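Local coordinates for spike glycoprotein (Bat coronavirus HKU9, PDB 5GYQ) that probably attaches the virion to the host cell membrane through its receptor-binding S1 domain, the part crystallised here, so initiating infection, at residues D67-L79 against S143-T155. Numbering follows the deposited sequence.
With NAG (2-acetamido-2-deoxy-beta-D-glucopyranose), chain B.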
# COMPACT_ATOMS: atom_id res chain seq x y z
N ASP A 67 3.04 -1.69 0.95
CA ASP A 67 3.11 -0.56 0.03
C ASP A 67 2.16 0.53 0.49
O ASP A 67 0.98 0.29 0.67
CB ASP A 67 2.77 -1.00 -1.40
CG ASP A 67 3.70 -2.08 -1.90
OD1 ASP A 67 4.86 -2.12 -1.44
OD2 ASP A 67 3.27 -2.88 -2.76
N VAL A 68 2.68 1.73 0.69
CA VAL A 68 1.88 2.80 1.27
C VAL A 68 1.80 4.01 0.35
O VAL A 68 2.81 4.44 -0.24
CB VAL A 68 2.45 3.23 2.63
CG1 VAL A 68 1.61 4.34 3.24
CG2 VAL A 68 2.49 2.03 3.58
N MET A 69 0.58 4.53 0.21
CA MET A 69 0.35 5.72 -0.61
C MET A 69 -1.00 6.32 -0.26
O MET A 69 -1.71 5.82 0.60
CB MET A 69 0.40 5.37 -2.09
CG MET A 69 -0.77 4.52 -2.57
SD MET A 69 -0.28 3.24 -3.74
CE MET A 69 0.45 2.04 -2.64
N ARG A 70 -1.37 7.40 -0.95
CA ARG A 70 -2.71 7.96 -0.81
C ARG A 70 -3.50 7.70 -2.08
O ARG A 70 -2.92 7.48 -3.15
CB ARG A 70 -2.65 9.45 -0.49
CG ARG A 70 -1.94 10.31 -1.52
CD ARG A 70 -1.86 11.75 -1.04
NE ARG A 70 -1.21 11.84 0.26
CZ ARG A 70 -1.56 12.68 1.23
NH1 ARG A 70 -2.57 13.53 1.05
NH2 ARG A 70 -0.90 12.68 2.38
N ILE A 71 -4.82 7.73 -1.98
CA ILE A 71 -5.68 7.32 -3.09
C ILE A 71 -7.08 7.90 -2.91
O ILE A 71 -7.59 7.91 -1.80
CB ILE A 71 -5.72 5.77 -3.20
CG1 ILE A 71 -6.44 5.30 -4.47
CG2 ILE A 71 -6.34 5.14 -1.96
CD1 ILE A 71 -6.34 3.80 -4.69
N ASN A 72 -7.71 8.39 -3.98
CA ASN A 72 -9.05 8.92 -3.80
C ASN A 72 -10.10 7.87 -4.16
O ASN A 72 -9.76 6.78 -4.62
CB ASN A 72 -9.24 10.24 -4.58
CG ASN A 72 -9.41 10.07 -6.10
OD1 ASN A 72 -9.43 8.97 -6.64
ND2 ASN A 72 -9.54 11.21 -6.78
N GLU A 73 -11.37 8.20 -3.93
CA GLU A 73 -12.46 7.22 -4.01
C GLU A 73 -12.59 6.53 -5.37
O GLU A 73 -12.78 5.32 -5.43
CB GLU A 73 -13.79 7.88 -3.64
CG GLU A 73 -14.98 6.93 -3.64
CD GLU A 73 -15.02 5.99 -2.44
OE1 GLU A 73 -15.81 5.02 -2.47
OE2 GLU A 73 -14.27 6.22 -1.47
N THR A 74 -12.50 7.31 -6.45
CA THR A 74 -12.61 6.76 -7.80
C THR A 74 -11.55 5.69 -8.04
O THR A 74 -11.85 4.55 -8.44
CB THR A 74 -12.45 7.87 -8.86
OG1 THR A 74 -13.38 8.94 -8.60
CG2 THR A 74 -12.69 7.32 -10.26
N HIS A 75 -10.31 6.06 -7.78
CA HIS A 75 -9.17 5.18 -8.00
C HIS A 75 -9.21 3.98 -7.06
O HIS A 75 -8.78 2.89 -7.43
CB HIS A 75 -7.86 5.95 -7.82
CG HIS A 75 -7.64 7.01 -8.85
ND1 HIS A 75 -6.86 8.12 -8.61
CD2 HIS A 75 -8.10 7.14 -10.11
CE1 HIS A 75 -6.84 8.88 -9.69
NE2 HIS A 75 -7.59 8.31 -10.61
N LEU A 76 -9.73 4.18 -5.85
CA LEU A 76 -9.86 3.09 -4.89
C LEU A 76 -10.88 2.06 -5.36
O LEU A 76 -10.63 0.85 -5.30
CB LEU A 76 -10.26 3.63 -3.51
CG LEU A 76 -10.41 2.57 -2.42
CD1 LEU A 76 -9.08 1.89 -2.15
CD2 LEU A 76 -10.98 3.17 -1.15
N ASN A 77 -12.02 2.54 -5.83
CA ASN A 77 -13.07 1.66 -6.34
C ASN A 77 -12.60 0.90 -7.57
O ASN A 77 -12.84 -0.30 -7.70
CB ASN A 77 -14.33 2.46 -6.65
CG ASN A 77 -15.03 2.97 -5.41
OD1 ASN A 77 -14.94 2.35 -4.34
ND2 ASN A 77 -15.72 4.09 -5.52
N ASN A 78 -11.91 1.60 -8.47
CA ASN A 78 -11.33 0.92 -9.63
C ASN A 78 -10.28 -0.12 -9.22
O ASN A 78 -10.15 -1.16 -9.85
CB ASN A 78 -10.72 1.93 -10.59
CG ASN A 78 -11.77 2.75 -11.30
OD1 ASN A 78 -12.91 2.32 -11.46
ND2 ASN A 78 -11.39 3.95 -11.74
N LEU A 79 -9.54 0.19 -8.15
CA LEU A 79 -8.52 -0.73 -7.65
C LEU A 79 -9.16 -2.01 -7.13
O LEU A 79 -8.71 -3.11 -7.44
CB LEU A 79 -7.70 -0.06 -6.54
CG LEU A 79 -6.55 -0.89 -5.95
CD1 LEU A 79 -5.50 -1.19 -7.01
CD2 LEU A 79 -5.92 -0.17 -4.77
N SER A 143 -4.09 21.60 -10.21
CA SER A 143 -5.22 20.76 -10.58
C SER A 143 -6.10 20.60 -9.34
O SER A 143 -5.64 20.85 -8.23
CB SER A 143 -4.74 19.40 -11.11
OG SER A 143 -4.00 18.71 -10.12
N PRO A 144 -7.38 20.20 -9.52
CA PRO A 144 -8.27 20.05 -8.37
C PRO A 144 -7.68 19.20 -7.26
O PRO A 144 -7.07 18.16 -7.54
CB PRO A 144 -9.51 19.37 -8.97
CG PRO A 144 -9.51 19.77 -10.39
CD PRO A 144 -8.07 19.92 -10.80
N PHE A 145 -7.83 19.64 -6.02
CA PHE A 145 -7.42 18.82 -4.89
C PHE A 145 -8.38 17.65 -4.80
O PHE A 145 -9.50 17.71 -5.31
CB PHE A 145 -7.40 19.61 -3.58
CG PHE A 145 -6.32 20.66 -3.51
CD1 PHE A 145 -6.21 21.48 -2.39
CD2 PHE A 145 -5.42 20.84 -4.55
CE1 PHE A 145 -5.23 22.44 -2.31
CE2 PHE A 145 -4.44 21.81 -4.48
CZ PHE A 145 -4.34 22.61 -3.36
N SER A 146 -7.95 16.57 -4.15
CA SER A 146 -8.84 15.43 -3.95
C SER A 146 -8.97 15.10 -2.48
O SER A 146 -7.99 15.18 -1.74
CB SER A 146 -8.35 14.20 -4.71
OG SER A 146 -9.06 14.02 -5.92
N TYR A 147 -10.18 14.73 -2.07
CA TYR A 147 -10.36 14.09 -0.78
C TYR A 147 -9.72 12.72 -0.88
O TYR A 147 -9.91 12.00 -1.86
CB TYR A 147 -11.84 13.98 -0.41
CG TYR A 147 -12.09 13.14 0.82
CD1 TYR A 147 -11.82 13.64 2.09
CD2 TYR A 147 -12.57 11.85 0.71
CE1 TYR A 147 -12.04 12.87 3.22
CE2 TYR A 147 -12.80 11.07 1.83
CZ TYR A 147 -12.53 11.59 3.08
OH TYR A 147 -12.75 10.82 4.20
N VAL A 148 -8.95 12.35 0.13
CA VAL A 148 -8.01 11.26 -0.02
C VAL A 148 -8.00 10.28 1.16
O VAL A 148 -8.15 10.67 2.31
CB VAL A 148 -6.58 11.83 -0.26
CG1 VAL A 148 -5.54 11.13 0.59
CG2 VAL A 148 -6.23 11.75 -1.74
N TYR A 149 -7.85 9.00 0.83
CA TYR A 149 -7.67 7.96 1.82
C TYR A 149 -6.23 7.48 1.85
O TYR A 149 -5.52 7.57 0.85
CB TYR A 149 -8.60 6.77 1.54
CG TYR A 149 -10.06 7.13 1.48
CD1 TYR A 149 -10.76 7.42 2.64
CD2 TYR A 149 -10.74 7.17 0.27
CE1 TYR A 149 -12.10 7.75 2.60
CE2 TYR A 149 -12.08 7.50 0.22
CZ TYR A 149 -12.75 7.79 1.39
OH TYR A 149 -14.09 8.12 1.34
N GLY A 150 -5.81 6.98 3.00
CA GLY A 150 -4.55 6.27 3.10
C GLY A 150 -4.74 4.87 2.56
O GLY A 150 -5.83 4.30 2.67
N LEU A 151 -3.70 4.31 1.97
CA LEU A 151 -3.76 2.96 1.42
C LEU A 151 -2.50 2.18 1.75
O LEU A 151 -1.38 2.60 1.40
CB LEU A 151 -3.96 2.98 -0.09
CG LEU A 151 -3.98 1.59 -0.74
CD1 LEU A 151 -5.22 0.82 -0.32
CD2 LEU A 151 -3.90 1.67 -2.26
N ALA A 152 -2.70 1.05 2.42
CA ALA A 152 -1.65 0.09 2.67
C ALA A 152 -1.97 -1.21 1.95
O ALA A 152 -2.99 -1.85 2.22
CB ALA A 152 -1.48 -0.16 4.17
N VAL A 153 -1.12 -1.57 1.00
CA VAL A 153 -1.23 -2.83 0.28
C VAL A 153 -0.32 -3.84 0.94
O VAL A 153 0.91 -3.69 0.92
CB VAL A 153 -0.86 -2.68 -1.21
CG1 VAL A 153 -1.02 -4.01 -1.93
CG2 VAL A 153 -1.71 -1.61 -1.86
N ILE A 154 -0.92 -4.85 1.55
CA ILE A 154 -0.17 -5.87 2.25
C ILE A 154 -0.04 -7.11 1.37
O ILE A 154 -1.02 -7.80 1.13
CB ILE A 154 -0.83 -6.24 3.59
CG1 ILE A 154 -1.12 -4.96 4.39
CG2 ILE A 154 0.04 -7.19 4.38
CD1 ILE A 154 -1.87 -5.20 5.68
N THR A 155 1.17 -7.36 0.87
CA THR A 155 1.45 -8.55 0.08
C THR A 155 2.01 -9.66 0.96
O THR A 155 2.97 -9.44 1.69
CB THR A 155 2.46 -8.27 -1.05
OG1 THR A 155 1.98 -7.19 -1.87
CG2 THR A 155 2.66 -9.50 -1.91
C1 NAG B . -9.72 11.30 -8.20
C2 NAG B . -11.02 11.98 -8.57
C3 NAG B . -11.24 11.88 -10.07
C4 NAG B . -10.04 12.43 -10.83
C5 NAG B . -8.72 11.87 -10.29
C6 NAG B . -7.52 12.60 -10.83
C7 NAG B . -12.71 12.06 -6.80
C8 NAG B . -13.86 11.36 -6.15
N2 NAG B . -12.14 11.43 -7.84
O3 NAG B . -12.42 12.60 -10.40
O4 NAG B . -10.09 12.05 -12.20
O5 NAG B . -8.65 11.94 -8.86
O6 NAG B . -6.30 12.01 -10.38
O7 NAG B . -12.30 13.15 -6.41
O HOH W 1 2.74 -4.95 -0.93
O HOH W 2 -12.04 10.90 -3.12
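Asp-67 and Val-153, Met-69 and Leu-151, and Ile-71 and Tyr-149 form three hydrogen-bonded pairs between antiparallel strands. Each pair makes two N-H...O=C bonds. Over these residues the strand axes approach to 4.6 Å, with 156° between their N-to-C directions. Val-68 with Ala-152 and Arg-70 with Gly-150 are the non-hydrogen-bonded pairs between them. Helix 73-81 follows and packs over the sheet face bearing Ile-71, Tyr-149 and Leu-151. Leu-151 reaches from the strand toward the helix and meets Leu-79 tip to tip, CD2 to CD2 at 3.7 Å. In Leu-151, CG lies anti to the backbone N (chi1 178°), which carries the branched end toward the helix; its CB lies 3.7 Å from Ile-71 CG2. From the same helix, Leu-76 packs against Tyr-149 and Leu-151. The two strands are neighbours in the five-stranded antiparallel sheet of the betacoronavirus receptor-binding domain core. Strand 100-111 flanks 146-157 on its other side. Arg-70 points to the opposite face, and Val-148 CG1 touches its CB at 3.5 Å, the two side chains crossing at about a right angle. The guanidinium of Arg-70 is held by Asp-15 and the carbonyl of Pro-16. Asn-72 is the helix N-cap: its OD1 accepts from His-75 N. Its ND2 carries the N-linked NAG and donates, in the amide plane, to Ser-146 OG at 3.0 Å. This bond probably helps fix the amide that bears the sugar. NAG N2 donates to Thr-74 OG1 at 2.9 Å, and NAG C1 sits over one face of the His-75 ring, offset toward the rim. A water bridges Glu-73 N and Tyr-147 O.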